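Local coordinates for hypothetical protein BT_3535 (Bacteroides thetaiotaomicron VPI-5482, PDB 3KNY) that is of unknown function but belongs to the BT_3535-like family and is probably made as a lipoprotein precursor, at residues T127-H135 with V206-M216; G169-S179 with A191-K200. All blocks are in the same frame, centred on the assembly; numbering follows the deposited sequence.

Contact 1: residues T127-H135 with V206-M216; sequences TNGCTLYTH and VEVTVQKTGFM
Two beta sheets packed face to face meet here through Y133 and V210, each lending one strand. The strand axes run at 153° to each other and 6.8 Å apart at their closest, with side chains rather than shared hydrogen bonds filling the interval. A classic beta bulge, in which L132 and Y133 both face I141, interrupts the first strand. With CG anti to the backbone N (chi1 168°), the Y133 ring reaches across V210 and V208. V210 CG2 lies over one face, 4.2 Å from the ring centroid in a CH-pi contact displaced toward the rim, and the backbone N of H135 sits over the opposite face. At the far end of the ring Y133 OH meets V208 CG1 at 3.9 Å. The other V208 methyl, CG2, approaches the edge of the H135 imidazole, whose ND1 is hydrogen-bonded to the backbone N of L137. The other bulge residue, L132, brings CB to 4.2 Å from K212 CB, while L132 CD2 rests 3.8 Å from G214 CA. C130 SG turns to the same glycine, and C130 CB meets the selenium SE of M216, a selenomethionine, at 4.1 Å. Were Y133 replaced by an alanine, a gap would probably open between the sheets, and V210 CG2 would lose the ring it lies over. Strand 124-134 is paired with strand 140-149, whereas strand 204-217 lies in the opposing sheet beside strands 188-201 and 7-10, from which L197 and V10 also touch Y133.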
loop_
_atom_site.group_PDB
_atom_site.type_symbol
_atom_site.label_atom_id
_atom_site.label_comp_id
_atom_site.label_asym_id
_atom_site.label_seq_id
_atom_site.Cartn_x
_atom_site.Cartn_y
_atom_site.Cartn_z
ATOM N N THR A 127 -7.461 -12.434 0.242
ATOM C CA THR A 127 -6.045 -12.095 0.249
ATOM C C THR A 127 -5.818 -10.746 -0.415
ATOM O O THR A 127 -6.465 -10.415 -1.387
ATOM C CB THR A 127 -5.207 -13.118 -0.509
ATOM O OG1 THR A 127 -5.573 -14.429 -0.080
ATOM C CG2 THR A 127 -3.733 -12.923 -0.205
ATOM N N ASN A 128 -4.902 -9.960 0.120
ATOM C CA ASN A 128 -4.500 -8.716 -0.502
ATOM C C ASN A 128 -3.027 -8.562 -0.190
ATOM O O ASN A 128 -2.484 -9.248 0.645
ATOM C CB ASN A 128 -5.327 -7.520 0.009
ATOM C CG ASN A 128 -5.080 -6.202 -0.792
ATOM O OD1 ASN A 128 -5.014 -5.113 -0.209
ATOM N ND2 ASN A 128 -4.945 -6.312 -2.119
ATOM N N GLY A 129 -2.369 -7.675 -0.894
ATOM C CA GLY A 129 -0.934 -7.594 -0.846
ATOM C C GLY A 129 -0.516 -6.190 -1.124
ATOM O O GLY A 129 -1.323 -5.330 -1.376
ATOM N N CYS A 130 0.773 -5.959 -1.132
ATOM C CA CYS A 130 1.237 -4.608 -0.994
ATOM C C CYS A 130 2.743 -4.496 -1.221
ATOM O O CYS A 130 3.502 -5.221 -0.606
ATOM C CB CYS A 130 0.934 -4.295 0.443
ATOM S SG CYS A 130 1.195 -2.753 0.656
ATOM N N THR A 131 3.200 -3.618 -2.097
ATOM C CA THR A 131 4.635 -3.535 -2.330
ATOM C C THR A 131 5.150 -2.442 -1.457
ATOM O O THR A 131 4.824 -1.285 -1.677
ATOM C CB THR A 131 4.978 -3.260 -3.774
ATOM O OG1 THR A 131 4.541 -4.376 -4.544
ATOM C CG2 THR A 131 6.478 -3.087 -3.946
ATOM N N LEU A 132 5.951 -2.812 -0.465
ATOM C CA LEU A 132 6.422 -1.858 0.525
ATOM C C LEU A 132 7.623 -1.098 0.032
ATOM O O LEU A 132 7.837 0.028 0.464
ATOM C CB LEU A 132 6.768 -2.539 1.837
ATOM C CG LEU A 132 5.591 -3.080 2.638
ATOM C CD1 LEU A 132 6.130 -3.767 3.894
ATOM C CD2 LEU A 132 4.610 -1.945 2.976
ATOM N N TYR A 133 8.403 -1.703 -0.862
ATOM C CA TYR A 133 9.647 -1.087 -1.295
ATOM C C TYR A 133 10.159 -1.736 -2.556
ATOM O O TYR A 133 9.969 -2.930 -2.752
ATOM C CB TYR A 133 10.699 -1.165 -0.184
ATOM C CG TYR A 133 12.095 -0.810 -0.629
ATOM C CD1 TYR A 133 12.469 0.494 -0.804
ATOM C CD2 TYR A 133 13.036 -1.796 -0.896
ATOM C CE1 TYR A 133 13.751 0.826 -1.224
ATOM C CE2 TYR A 133 14.315 -1.478 -1.311
ATOM C CZ TYR A 133 14.661 -0.161 -1.476
ATOM O OH TYR A 133 15.914 0.172 -1.898
ATOM N N THR A 134 10.780 -0.933 -3.424
ATOM C CA THR A 134 11.387 -1.444 -4.671
ATOM C C THR A 134 12.692 -0.750 -4.900
ATOM O O THR A 134 12.725 0.451 -5.023
ATOM C CB THR A 134 10.515 -1.202 -5.909
ATOM O OG1 THR A 134 9.221 -1.784 -5.697
ATOM C CG2 THR A 134 11.149 -1.840 -7.085
ATOM N N HIS A 135 13.780 -1.499 -4.929
ATOM C CA HIS A 135 15.078 -0.888 -5.145
ATOM C C HIS A 135 15.178 -0.535 -6.632
ATOM O O HIS A 135 14.582 -1.216 -7.485
ATOM C CB HIS A 135 16.215 -1.828 -4.721
ATOM C CG HIS A 135 17.552 -1.159 -4.656
ATOM N ND1 HIS A 135 18.297 -0.877 -5.781
ATOM C CD2 HIS A 135 18.279 -0.720 -3.604
ATOM C CE1 HIS A 135 19.415 -0.272 -5.428
ATOM N NE2 HIS A 135 19.431 -0.163 -4.110
ATOM N N VAL A 206 24.677 -5.409 -1.722
ATOM C CA VAL A 206 23.931 -4.207 -1.358
ATOM C C VAL A 206 23.135 -4.529 -0.102
ATOM O O VAL A 206 22.488 -5.564 -0.035
ATOM C CB VAL A 206 22.974 -3.753 -2.505
ATOM C CG1 VAL A 206 22.148 -2.530 -2.105
ATOM C CG2 VAL A 206 23.764 -3.481 -3.751
ATOM N N GLU A 207 23.184 -3.656 0.892
ATOM C CA GLU A 207 22.325 -3.793 2.057
ATOM C C GLU A 207 21.553 -2.531 2.276
ATOM O O GLU A 207 22.142 -1.461 2.326
ATOM C CB GLU A 207 23.133 -4.093 3.297
ATOM C CG GLU A 207 23.764 -5.466 3.272
ATOM C CD GLU A 207 24.220 -5.947 4.625
ATOM O OE1 GLU A 207 24.132 -5.189 5.655
ATOM O OE2 GLU A 207 24.650 -7.123 4.629
ATOM N N VAL A 208 20.237 -2.652 2.425
ATOM C CA VAL A 208 19.392 -1.486 2.620
ATOM C C VAL A 208 18.530 -1.724 3.844
ATOM O O VAL A 208 17.884 -2.766 3.951
ATOM C CB VAL A 208 18.476 -1.229 1.391
ATOM C CG1 VAL A 208 17.720 0.078 1.541
ATOM C CG2 VAL A 208 19.301 -1.210 0.144
ATOM N N THR A 209 18.545 -0.771 4.772
ATOM C CA THR A 209 17.679 -0.816 5.935
ATOM C C THR A 209 16.415 -0.187 5.443
ATOM O O THR A 209 16.471 0.886 4.866
ATOM C CB THR A 209 18.274 -0.066 7.134
ATOM O OG1 THR A 209 19.469 -0.737 7.522
ATOM C CG2 THR A 209 17.346 -0.115 8.318
ATOM N N VAL A 210 15.297 -0.890 5.601
ATOM C CA VAL A 210 14.017 -0.448 5.077
ATOM C C VAL A 210 12.949 -0.366 6.160
ATOM O O VAL A 210 12.677 -1.335 6.843
ATOM C CB VAL A 210 13.513 -1.388 4.007
ATOM C CG1 VAL A 210 12.140 -0.917 3.503
ATOM C CG2 VAL A 210 14.547 -1.487 2.861
ATOM N N GLN A 211 12.342 0.803 6.314
ATOM C CA GLN A 211 11.248 0.978 7.259
ATOM C C GLN A 211 10.091 1.602 6.484
ATOM O O GLN A 211 10.151 2.789 6.166
ATOM C CB GLN A 211 11.677 1.876 8.403
ATOM C CG GLN A 211 12.777 1.317 9.244
ATOM C CD GLN A 211 13.261 2.311 10.297
ATOM O OE1 GLN A 211 14.033 3.191 10.028
ATOM N NE2 GLN A 211 12.799 2.149 11.485
ATOM N N LYS A 212 9.055 0.814 6.179
ATOM C CA LYS A 212 7.921 1.277 5.374
ATOM C C LYS A 212 6.578 0.757 5.847
ATOM O O LYS A 212 6.519 -0.260 6.516
ATOM C CB LYS A 212 8.118 0.862 3.902
ATOM C CG LYS A 212 9.333 1.495 3.284
ATOM C CD LYS A 212 9.034 2.279 2.050
ATOM C CE LYS A 212 9.705 3.600 2.111
ATOM N NZ LYS A 212 9.440 4.439 0.943
ATOM N N THR A 213 5.505 1.454 5.475
ATOM C CA THR A 213 4.155 1.047 5.837
ATOM C C THR A 213 3.221 1.193 4.637
ATOM O O THR A 213 3.216 2.197 3.950
ATOM C CB THR A 213 3.614 1.858 7.024
ATOM O OG1 THR A 213 4.427 1.614 8.181
ATOM C CG2 THR A 213 2.181 1.473 7.369
ATOM N N GLY A 214 2.455 0.153 4.384
ATOM C CA GLY A 214 1.467 0.160 3.362
ATOM C C GLY A 214 0.109 -0.134 3.973
ATOM O O GLY A 214 -0.014 -0.968 4.889
ATOM N N PHE A 215 -0.906 0.551 3.447
ATOM C CA PHE A 215 -2.273 0.413 3.900
ATOM C C PHE A 215 -3.125 -0.251 2.838
ATOM O O PHE A 215 -2.866 -0.138 1.646
ATOM C CB PHE A 215 -2.847 1.779 4.285
ATOM C CG PHE A 215 -2.207 2.375 5.516
ATOM C CD1 PHE A 215 -1.079 3.151 5.414
ATOM C CD2 PHE A 215 -2.719 2.105 6.785
ATOM C CE1 PHE A 215 -0.480 3.699 6.558
ATOM C CE2 PHE A 215 -2.136 2.632 7.930
ATOM C CZ PHE A 215 -1.004 3.436 7.808
HETATM N N MSE A 216 -4.155 -0.952 3.286
HETATM C CA MSE A 216 -5.020 -1.682 2.391
HETATM C C MSE A 216 -6.490 -1.480 2.778
HETATM O O MSE A 216 -6.861 -1.655 3.947
HETATM C CB MSE A 216 -4.636 -3.151 2.447
HETATM C CG MSE A 216 -3.306 -3.424 1.831
HETATM SE SE MSE A 216 -2.711 -5.224 2.135
HETATM C CE MSE A 216 -1.919 -5.065 3.889
#

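Contact 2: residues G169-S179 with A191-K200; sequences GNDPSFSGASS and ASCSGTLSFK
F174 and C193 mark the packed face of an antiparallel ribbon whose other face is lined by small, mostly polar side chains. A chi1 of 180° sets the F174 side chain opposite its own backbone N and brings the ring across G195, its CZ 3.6 Å from G195 CA. A CB on G195 would point into this ring. C193 CB is 4.0 Å from F174 CZ, and its SG makes an oblique sulfur-aromatic contact with the ring. Farther along, P172 CB touches both L197 CD1 and F199 CB. The looser side carries S173, S175, A177 and S179 beside S198, T196, S194 and S192; its first four members are exposed, and S179 OG merely approaches S192 CB at 3.8 Å. Backbone bonds join the two strands, with S198 N to S173 O at 2.8 Å. Beyond the ladder, N170 grips K200 twice: its O accepts from K200 N, and its ND2 donates to K200 O at 2.7 Å, while its OD1 is held by S165 OG. Both strands turn a corner at the facing glycines G176 and G195, so the ribbon bends as one. This is a bent antiparallel beta hairpin, strands 177-183 and 188-201, prolonged past the corner by strand 173-175.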
loop_
_atom_site.group_PDB
_atom_site.type_symbol
_atom_site.label_atom_id
_atom_site.label_comp_id
_atom_site.label_asym_id
_atom_site.label_seq_id
_atom_site.Cartn_x
_atom_site.Cartn_y
_atom_site.Cartn_z
ATOM N N GLY A 169 19.764 -13.467 -10.276
ATOM C CA GLY A 169 21.116 -13.072 -9.909
ATOM C C GLY A 169 21.196 -12.167 -8.706
ATOM O O GLY A 169 22.266 -11.984 -8.151
ATOM N N ASN A 170 20.071 -11.602 -8.282
ATOM C CA ASN A 170 20.062 -10.794 -7.080
ATOM C C ASN A 170 20.082 -11.557 -5.761
ATOM O O ASN A 170 20.654 -11.074 -4.797
ATOM C CB ASN A 170 18.878 -9.835 -7.123
ATOM C CG ASN A 170 19.047 -8.758 -8.192
ATOM O OD1 ASN A 170 18.085 -8.336 -8.833
ATOM N ND2 ASN A 170 20.284 -8.311 -8.385
ATOM N N ASP A 171 19.472 -12.736 -5.695
ATOM C CA ASP A 171 19.318 -13.460 -4.405
ATOM C C ASP A 171 18.950 -12.566 -3.258
ATOM O O ASP A 171 19.674 -12.492 -2.263
ATOM C CB ASP A 171 20.602 -14.144 -3.980
ATOM C CG ASP A 171 20.872 -15.354 -4.737
ATOM O OD1 ASP A 171 20.150 -15.636 -5.735
ATOM O OD2 ASP A 171 21.842 -16.014 -4.316
ATOM N N PRO A 172 17.840 -11.862 -3.379
ATOM C CA PRO A 172 17.534 -10.992 -2.266
ATOM C C PRO A 172 17.096 -11.774 -1.030
ATOM O O PRO A 172 16.564 -12.852 -1.116
ATOM C CB PRO A 172 16.410 -10.112 -2.803
ATOM C CG PRO A 172 15.840 -10.841 -3.946
ATOM C CD PRO A 172 16.876 -11.758 -4.479
ATOM N N SER A 173 17.277 -11.145 0.102
ATOM C CA SER A 173 17.126 -11.717 1.403
ATOM C C SER A 173 16.617 -10.621 2.340
ATOM O O SER A 173 17.120 -9.493 2.311
ATOM C CB SER A 173 18.513 -12.096 1.861
ATOM O OG SER A 173 18.407 -13.107 2.801
ATOM N N PHE A 174 15.638 -10.912 3.175
ATOM C CA PHE A 174 15.178 -9.902 4.138
ATOM C C PHE A 174 15.280 -10.479 5.518
ATOM O O PHE A 174 14.743 -11.538 5.789
ATOM C CB PHE A 174 13.745 -9.482 3.894
ATOM C CG PHE A 174 13.232 -8.445 4.869
ATOM C CD1 PHE A 174 13.555 -7.100 4.719
ATOM C CD2 PHE A 174 12.386 -8.798 5.913
ATOM C CE1 PHE A 174 13.067 -6.150 5.613
ATOM C CE2 PHE A 174 11.883 -7.845 6.789
ATOM C CZ PHE A 174 12.223 -6.523 6.636
ATOM N N SER A 175 15.974 -9.769 6.386
ATOM C CA SER A 175 16.040 -10.116 7.762
ATOM C C SER A 175 15.511 -8.934 8.628
ATOM O O SER A 175 15.889 -7.807 8.424
ATOM C CB SER A 175 17.474 -10.473 8.069
ATOM O OG SER A 175 17.776 -10.230 9.411
ATOM N N GLY A 176 14.620 -9.203 9.582
ATOM C CA GLY A 176 14.163 -8.172 10.526
ATOM C C GLY A 176 12.718 -8.366 10.907
ATOM O O GLY A 176 12.231 -9.484 10.891
ATOM N N ALA A 177 12.027 -7.277 11.208
ATOM C CA ALA A 177 10.655 -7.338 11.750
ATOM C C ALA A 177 9.596 -6.862 10.739
ATOM O O ALA A 177 9.888 -6.198 9.766
ATOM C CB ALA A 177 10.542 -6.508 13.036
ATOM N N SER A 178 8.362 -7.220 11.007
ATOM C CA SER A 178 7.240 -6.764 10.225
ATOM C C SER A 178 6.039 -6.814 11.150
ATOM O O SER A 178 6.088 -7.456 12.190
ATOM C CB SER A 178 7.017 -7.673 9.042
ATOM O OG SER A 178 6.762 -8.985 9.525
ATOM N N SER A 179 4.992 -6.079 10.831
ATOM C CA SER A 179 3.758 -6.192 11.598
ATOM C C SER A 179 2.548 -5.997 10.719
ATOM O O SER A 179 2.645 -5.431 9.651
ATOM C CB SER A 179 3.735 -5.197 12.738
ATOM O OG SER A 179 3.901 -3.915 12.218
ATOM N N ALA A 191 0.361 -2.788 7.092
ATOM C CA ALA A 191 1.446 -3.769 7.058
ATOM C C ALA A 191 2.747 -2.961 7.050
ATOM O O ALA A 191 2.881 -2.003 6.274
ATOM C CB ALA A 191 1.349 -4.675 5.796
ATOM N N SER A 192 3.692 -3.320 7.919
ATOM C CA SER A 192 4.935 -2.574 8.018
ATOM C C SER A 192 6.102 -3.491 8.024
ATOM O O SER A 192 5.980 -4.653 8.391
ATOM C CB SER A 192 4.989 -1.764 9.310
ATOM O OG SER A 192 4.074 -0.691 9.254
ATOM N N CYS A 193 7.256 -2.953 7.653
ATOM C CA CYS A 193 8.463 -3.685 7.836
ATOM C C CYS A 193 9.527 -2.770 8.397
ATOM O O CYS A 193 9.456 -1.542 8.254
ATOM C CB CYS A 193 8.900 -4.308 6.542
ATOM S SG CYS A 193 9.588 -3.133 5.397
ATOM N N SER A 194 10.468 -3.395 9.087
ATOM C CA SER A 194 11.613 -2.729 9.619
ATOM C C SER A 194 12.733 -3.762 9.701
ATOM O O SER A 194 12.706 -4.626 10.550
ATOM C CB SER A 194 11.291 -2.179 10.994
ATOM O OG SER A 194 12.424 -1.505 11.512
ATOM N N GLY A 195 13.683 -3.680 8.790
ATOM C CA GLY A 195 14.691 -4.717 8.623
ATOM C C GLY A 195 15.728 -4.375 7.549
ATOM O O GLY A 195 15.853 -3.218 7.134
ATOM N N THR A 196 16.476 -5.379 7.110
ATOM C CA THR A 196 17.548 -5.192 6.167
ATOM C C THR A 196 17.310 -6.057 4.960
ATOM O O THR A 196 17.085 -7.260 5.078
ATOM C CB THR A 196 18.914 -5.497 6.805
ATOM O OG1 THR A 196 19.125 -4.556 7.851
ATOM C CG2 THR A 196 20.071 -5.284 5.810
ATOM N N LEU A 197 17.337 -5.429 3.791
ATOM C CA LEU A 197 17.258 -6.142 2.515
ATOM C C LEU A 197 18.678 -6.295 2.054
ATOM O O LEU A 197 19.420 -5.323 2.064
ATOM C CB LEU A 197 16.461 -5.346 1.489
ATOM C CG LEU A 197 16.366 -5.826 0.037
ATOM C CD1 LEU A 197 15.590 -7.171 -0.075
ATOM C CD2 LEU A 197 15.734 -4.699 -0.855
ATOM N N SER A 198 19.071 -7.521 1.705
ATOM C CA SER A 198 20.421 -7.778 1.189
ATOM C C SER A 198 20.264 -8.423 -0.146
ATOM O O SER A 198 19.395 -9.264 -0.304
ATOM C CB SER A 198 21.201 -8.746 2.081
ATOM O OG SER A 198 21.397 -8.161 3.345
ATOM N N PHE A 199 21.099 -8.021 -1.107
ATOM C CA PHE A 199 21.136 -8.665 -2.419
ATOM C C PHE A 199 22.451 -8.423 -3.129
ATOM O O PHE A 199 23.228 -7.526 -2.788
ATOM C CB PHE A 199 19.945 -8.242 -3.298
ATOM C CG PHE A 199 19.924 -6.773 -3.677
ATOM C CD1 PHE A 199 20.523 -6.331 -4.835
ATOM C CD2 PHE A 199 19.242 -5.859 -2.915
ATOM C CE1 PHE A 199 20.484 -4.987 -5.195
ATOM C CE2 PHE A 199 19.211 -4.508 -3.271
ATOM C CZ PHE A 199 19.825 -4.079 -4.413
ATOM N N LYS A 200 22.707 -9.273 -4.101
ATOM C CA LYS A 200 23.878 -9.139 -4.954
ATOM C C LYS A 200 23.550 -8.247 -6.145
ATOM O O LYS A 200 22.503 -8.406 -6.777
ATOM C CB LYS A 200 24.319 -10.515 -5.478
ATOM C CG LYS A 200 24.806 -11.506 -4.408
ATOM C CD LYS A 200 26.171 -11.113 -3.814
ATOM C CE LYS A 200 27.355 -11.526 -4.709
ATOM N NZ LYS A 200 28.630 -10.831 -4.314
#

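Contact 1 is the buried one, near the middle of the chain, and joins two sheets mainly through side chains, without hydrogen bonds between its segments; contact 2 lies farther out, partly exposed, and builds a single sheet by a backbone ladder. They illustrate two common ways in which beta strands associate. Strands 188-201 and 204-217 follow each other in the chain and are neighbours in one sheet, so the ribbon of contact 2 continues directly into the platform used by contact 1. V208 O and L197 N probably hydrogen-bond across that join, as do T213 OG1 and S192 OG. Along the chain, 169-179 and 191-200 are nested between 127-135 and 206-216.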